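Local coordinates for mutual gliding motility protein C (MglC) (Myxococcus xanthus DK 1622, PDB 7CT3), which is a Roadblock/LC7-domain component of the polarity control system for gliding motility and interacts with its paralog MglB, at residues V14-V22 / V30-S38. Residues are numbered along the deposited sequence; the frame is centred on the assembly and turned at random.
Sequences VEGALACSV and VDTFQKDES
C20 and F33 face each other as an antiparallel hydrogen-bonded pair: C20 N gives its hydrogen to F33 O at 3.0 Å, and F33 N returns one to C20 O at 2.9 Å. One end of the ladder continues with K35 N donating to L18 O at 2.8 Å. At the other end V22 N bonds to D31 O, while V22 O accepts V30 N at 2.8 Å and, weakly, D31 N; V30 and D31 thus share one partner in a classic beta bulge. CA-H groups of A19, S21, T32 and Q34 add contacts to carbonyls of the same ladder. In the non-hydrogen-bonded pair S21–T32 the two hydroxyls share a hydrogen bond, S21 OG to T32 OG1 2.6 Å, in which either could donate, T32 OG1 being swung anti to its own backbone N (chi1 -157°). T32 N turns instead to D31 OD1 at 3.0 Å, a carboxylate oxygen that also forms a salt bridge with R4 of helix 4-13, outside the hairpin. Past the strand, the aliphatic part of K35 runs alongside A17 O, with CB 3.3 Å from it; that carbonyl accepts a water hydrogen bond, and the water reaches K35 NZ weakly. These strands form the hairpin at one edge of the Roadblock/LC7 sheet. Strand 17-24 lies inside, bonded on its far side to strand 90-97, where L18 and A19 bulge against A95. C20 packs on helices 4-13 and 102-117, whereas L18 and Q34 touch W47 of helix 44-61 across the sheet.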
ATOM      1  N   VAL A  14       1.980  -4.126 -17.303  1.00 37.45           N
ATOM      2  CA  VAL A  14       2.621  -3.276 -16.254  1.00 37.50           C
ATOM      3  C   VAL A  14       4.142  -3.348 -16.409  1.00 40.44           C
ATOM      4  O   VAL A  14       4.704  -4.438 -16.177  1.00 40.33           O
ATOM      5  CB  VAL A  14       2.175  -3.692 -14.839  1.00 35.77           C
ATOM      6  CG1 VAL A  14       2.896  -2.893 -13.762  1.00 37.77           C
ATOM      7  CG2 VAL A  14       0.667  -3.574 -14.667  1.00 33.99           C
ATOM      8  N   GLU A  15       4.771  -2.222 -16.766  1.00 42.72           N
ATOM      9  CA  GLU A  15       6.249  -2.094 -16.870  1.00 46.87           C
ATOM     10  C   GLU A  15       6.850  -2.395 -15.494  1.00 41.25           C
ATOM     11  O   GLU A  15       6.388  -1.794 -14.500  1.00 38.96           O
ATOM     12  CB  GLU A  15       6.674  -0.701 -17.352  1.00 50.61           C
ATOM     13  CG  GLU A  15       6.281  -0.367 -18.787  1.00 56.74           C
ATOM     14  CD  GLU A  15       6.102  -1.542 -19.736  1.00 61.87           C
ATOM     15  OE1 GLU A  15       4.948  -1.805 -20.137  1.00 74.65           O
ATOM     16  OE2 GLU A  15       7.114  -2.181 -20.087  1.00 72.15           O
ATOM     17  N   GLY A  16       7.804  -3.328 -15.443  1.00 38.36           N
ATOM     18  CA  GLY A  16       8.552  -3.693 -14.225  1.00 39.63           C
ATOM     19  C   GLY A  16       7.867  -4.770 -13.397  1.00 38.01           C
ATOM     20  O   GLY A  16       8.394  -5.080 -12.317  1.00 38.26           O
ATOM     21  N   ALA A  17       6.750  -5.339 -13.868  1.00 35.38           N
ATOM     22  CA  ALA A  17       6.006  -6.414 -13.166  1.00 34.14           C
ATOM     23  C   ALA A  17       6.905  -7.648 -13.027  1.00 34.96           C
ATOM     24  O   ALA A  17       7.451  -8.097 -14.050  1.00 38.43           O
ATOM     25  CB  ALA A  17       4.732  -6.748 -13.902  1.00 35.42           C
ATOM     26  N   LEU A  18       7.056  -8.159 -11.803  1.00 31.51           N
ATOM     27  CA  LEU A  18       7.815  -9.400 -11.489  1.00 34.40           C
ATOM     28  C   LEU A  18       6.880 -10.601 -11.654  1.00 32.69           C
ATOM     29  O   LEU A  18       7.283 -11.605 -12.262  1.00 32.24           O
ATOM     30  CB  LEU A  18       8.334  -9.337 -10.049  1.00 35.33           C
ATOM     31  CG  LEU A  18       9.665  -8.623  -9.819  1.00 44.34           C
ATOM     32  CD1 LEU A  18       9.821  -7.410 -10.718  1.00 51.04           C
ATOM     33  CD2 LEU A  18       9.807  -8.223  -8.360  1.00 48.14           C
ATOM     34  N   ALA A  19       5.679 -10.499 -11.093  1.00 30.69           N
ATOM     35  CA  ALA A  19       4.735 -11.625 -10.956  1.00 30.96           C
ATOM     36  C   ALA A  19       3.346 -11.094 -10.614  1.00 28.45           C
ATOM     37  O   ALA A  19       3.248 -10.039  -9.949  1.00 28.66           O
ATOM     38  CB  ALA A  19       5.226 -12.573  -9.887  1.00 32.50           C
ATOM     39  N   CYS A  20       2.322 -11.823 -11.044  1.00 24.64           N
ATOM     40  CA  CYS A  20       0.927 -11.667 -10.576  1.00 25.90           C
ATOM     41  C   CYS A  20       0.423 -13.047 -10.156  1.00 27.04           C
ATOM     42  O   CYS A  20       0.575 -13.996 -10.946  1.00 28.79           O
ATOM     43  CB  CYS A  20       0.047 -11.041 -11.644  1.00 26.47           C
ATOM     44  SG  CYS A  20      -1.533 -10.454 -10.988  1.00 31.50           S
ATOM     45  N   SER A  21      -0.096 -13.160  -8.935  1.00 25.44           N
ATOM     46  CA  SER A  21      -0.399 -14.460  -8.292  1.00 26.47           C
ATOM     47  C   SER A  21      -1.743 -14.395  -7.575  1.00 25.17           C
ATOM     48  O   SER A  21      -2.148 -13.295  -7.172  1.00 26.76           O
ATOM     49  CB  SER A  21       0.697 -14.846  -7.343  1.00 27.66           C
ATOM     50  OG  SER A  21       1.963 -14.728  -7.973  1.00 30.11           O
ATOM     51  N   VAL A  22      -2.389 -15.550  -7.429  1.00 28.75           N
ATOM     52  CA  VAL A  22      -3.492 -15.761  -6.450  1.00 27.12           C
ATOM     53  C   VAL A  22      -2.928 -16.588  -5.297  1.00 27.97           C
ATOM     54  O   VAL A  22      -2.312 -17.634  -5.502  1.00 26.74           O
ATOM     55  CB  VAL A  22      -4.726 -16.401  -7.109  1.00 29.31           C
ATOM     56  CG1 VAL A  22      -5.814 -16.707  -6.092  1.00 33.63           C
ATOM     57  CG2 VAL A  22      -5.273 -15.511  -8.217  1.00 31.74           C
ATOM     58  N   VAL A  30      -1.903 -20.414  -5.214  1.00 30.41           N
ATOM     59  CA  VAL A  30      -2.861 -21.146  -6.092  1.00 34.28           C
ATOM     60  C   VAL A  30      -2.339 -21.115  -7.531  1.00 32.28           C
ATOM     61  O   VAL A  30      -2.318 -22.161  -8.168  1.00 32.53           O
ATOM     62  CB  VAL A  30      -4.266 -20.524  -5.993  1.00 36.64           C
ATOM     63  CG1 VAL A  30      -5.237 -21.169  -6.965  1.00 39.15           C
ATOM     64  CG2 VAL A  30      -4.805 -20.591  -4.573  1.00 39.61           C
ATOM     65  N   ASP A  31      -1.972 -19.939  -8.035  1.00 31.63           N
ATOM     66  CA  ASP A  31      -1.527 -19.769  -9.442  1.00 33.74           C
ATOM     67  C   ASP A  31      -0.650 -18.520  -9.529  1.00 30.82           C
ATOM     68  O   ASP A  31      -0.769 -17.643  -8.655  1.00 27.31           O
ATOM     69  CB  ASP A  31      -2.720 -19.715 -10.403  1.00 34.01           C
ATOM     70  CG  ASP A  31      -2.429 -20.259 -11.796  1.00 39.73           C
ATOM     71  OD1 ASP A  31      -1.239 -20.494 -12.106  1.00 42.69           O
ATOM     72  OD2 ASP A  31      -3.398 -20.455 -12.561  1.00 46.47           O
ATOM     73  N   THR A  32       0.221 -18.467 -10.536  1.00 30.51           N
ATOM     74  CA  THR A  32       1.117 -17.314 -10.796  1.00 30.18           C
ATOM     75  C   THR A  32       1.373 -17.190 -12.295  1.00 31.23           C
ATOM     76  O   THR A  32       1.188 -18.192 -13.032  1.00 30.33           O
ATOM     77  CB  THR A  32       2.442 -17.427 -10.026  1.00 32.21           C
ATOM     78  OG1 THR A  32       2.977 -16.112  -9.879  1.00 32.75           O
ATOM     79  CG2 THR A  32       3.473 -18.305 -10.702  1.00 33.33           C
ATOM     80  N   PHE A  33       1.773 -15.990 -12.709  1.00 30.46           N
ATOM     81  CA  PHE A  33       2.514 -15.733 -13.966  1.00 31.58           C
ATOM     82  C   PHE A  33       3.705 -14.829 -13.634  1.00 31.39           C
ATOM     83  O   PHE A  33       3.474 -13.742 -13.081  1.00 32.45           O
ATOM     84  CB  PHE A  33       1.616 -15.110 -15.033  1.00 32.00           C
ATOM     85  CG  PHE A  33       2.309 -15.016 -16.366  1.00 33.76           C
ATOM     86  CD1 PHE A  33       3.127 -13.936 -16.662  1.00 34.57           C
ATOM     87  CD2 PHE A  33       2.209 -16.047 -17.289  1.00 36.75           C
ATOM     88  CE1 PHE A  33       3.797 -13.870 -17.874  1.00 37.74           C
ATOM     89  CE2 PHE A  33       2.874 -15.974 -18.503  1.00 36.79           C
ATOM     90  CZ  PHE A  33       3.669 -14.887 -18.791  1.00 38.46           C
ATOM     91  N   GLN A  34       4.926 -15.283 -13.929  1.00 32.94           N
ATOM     92  CA  GLN A  34       6.185 -14.541 -13.647  1.00 38.68           C
ATOM     93  C   GLN A  34       6.741 -13.956 -14.947  1.00 43.34           C
ATOM     94  O   GLN A  34       6.681 -14.647 -15.990  1.00 42.66           O
ATOM     95  CB  GLN A  34       7.229 -15.447 -12.997  1.00 42.62           C
ATOM     96  CG  GLN A  34       6.820 -15.940 -11.620  1.00 45.20           C
ATOM     97  CD  GLN A  34       7.988 -16.411 -10.788  1.00 47.62           C
ATOM     98  OE1 GLN A  34       9.130 -16.485 -11.245  1.00 51.06           O
ATOM     99  NE2 GLN A  34       7.701 -16.741  -9.544  1.00 48.94           N
ATOM    100  N   LYS A  35       7.253 -12.722 -14.871  1.00 45.71           N
ATOM    101  CA  LYS A  35       8.119 -12.097 -15.903  1.00 55.12           C
ATOM    102  C   LYS A  35       9.158 -13.129 -16.363  1.00 62.94           C
ATOM    103  O   LYS A  35      10.049 -13.464 -15.557  1.00 66.00           O
ATOM    104  CB  LYS A  35       8.797 -10.854 -15.321  1.00 58.63           C
ATOM    105  CG  LYS A  35       9.704 -10.085 -16.272  1.00 67.12           C
ATOM    106  CD  LYS A  35       8.966  -9.454 -17.436  1.00 73.50           C
ATOM    107  CE  LYS A  35       9.853  -8.583 -18.301  1.00 80.21           C
ATOM    108  NZ  LYS A  35      10.238  -7.328 -17.613  1.00 83.26           N
ATOM    109  N   ASP A  36       9.021 -13.636 -17.592  1.00 71.96           N
ATOM    110  CA  ASP A  36       9.989 -14.572 -18.228  1.00 78.56           C
ATOM    111  C   ASP A  36      11.071 -13.765 -18.959  1.00 89.01           C
ATOM    112  O   ASP A  36      12.250 -14.182 -18.916  1.00 91.89           O
ATOM    113  CB  ASP A  36       9.286 -15.532 -19.192  1.00 88.48           C
ATOM    114  CG  ASP A  36      10.234 -16.475 -19.919  1.00 90.72           C
ATOM    115  OD1 ASP A  36      11.086 -17.087 -19.241  1.00 97.63           O
ATOM    116  OD2 ASP A  36      10.123 -16.578 -21.159  1.00 95.82           O
ATOM    117  N   GLU A  37      10.674 -12.649 -19.585  1.00 84.62           N
ATOM    118  CA  GLU A  37      11.479 -11.877 -20.571  1.00 90.87           C
ATOM    119  C   GLU A  37      12.717 -11.271 -19.900  1.00 91.00           C
ATOM    120  O   GLU A  37      12.684 -11.030 -18.674  1.00 79.05           O
ATOM    121  CB  GLU A  37      10.643 -10.759 -21.203  1.00 93.50           C
ATOM    122  CG  GLU A  37       9.398 -11.242 -21.929  1.00100.45           C
ATOM    123  CD  GLU A  37       9.645 -12.093 -23.165  1.00100.04           C
ATOM    124  OE1 GLU A  37       8.800 -12.965 -23.454  1.00104.21           O
ATOM    125  OE2 GLU A  37      10.674 -11.878 -23.840  1.00100.35           O
ATOM    126  N   SER A  38      13.766 -11.039 -20.699  1.00 97.31           N
ATOM    127  CA  SER A  38      14.993 -10.286 -20.328  1.00 97.48           C
ATOM    128  C   SER A  38      14.612  -8.840 -19.993  1.00 96.21           C
ATOM    129  O   SER A  38      14.317  -8.074 -20.931  1.00 96.60           O
ATOM    130  CB  SER A  38      16.021 -10.339 -21.437  1.00 97.03           C
ATOM    131  OG  SER A  38      17.115  -9.475 -21.163  1.00 87.48           O
TER
HETATM  132  O   HOH W   1       7.009  -7.040 -16.618  1.00 50.62           O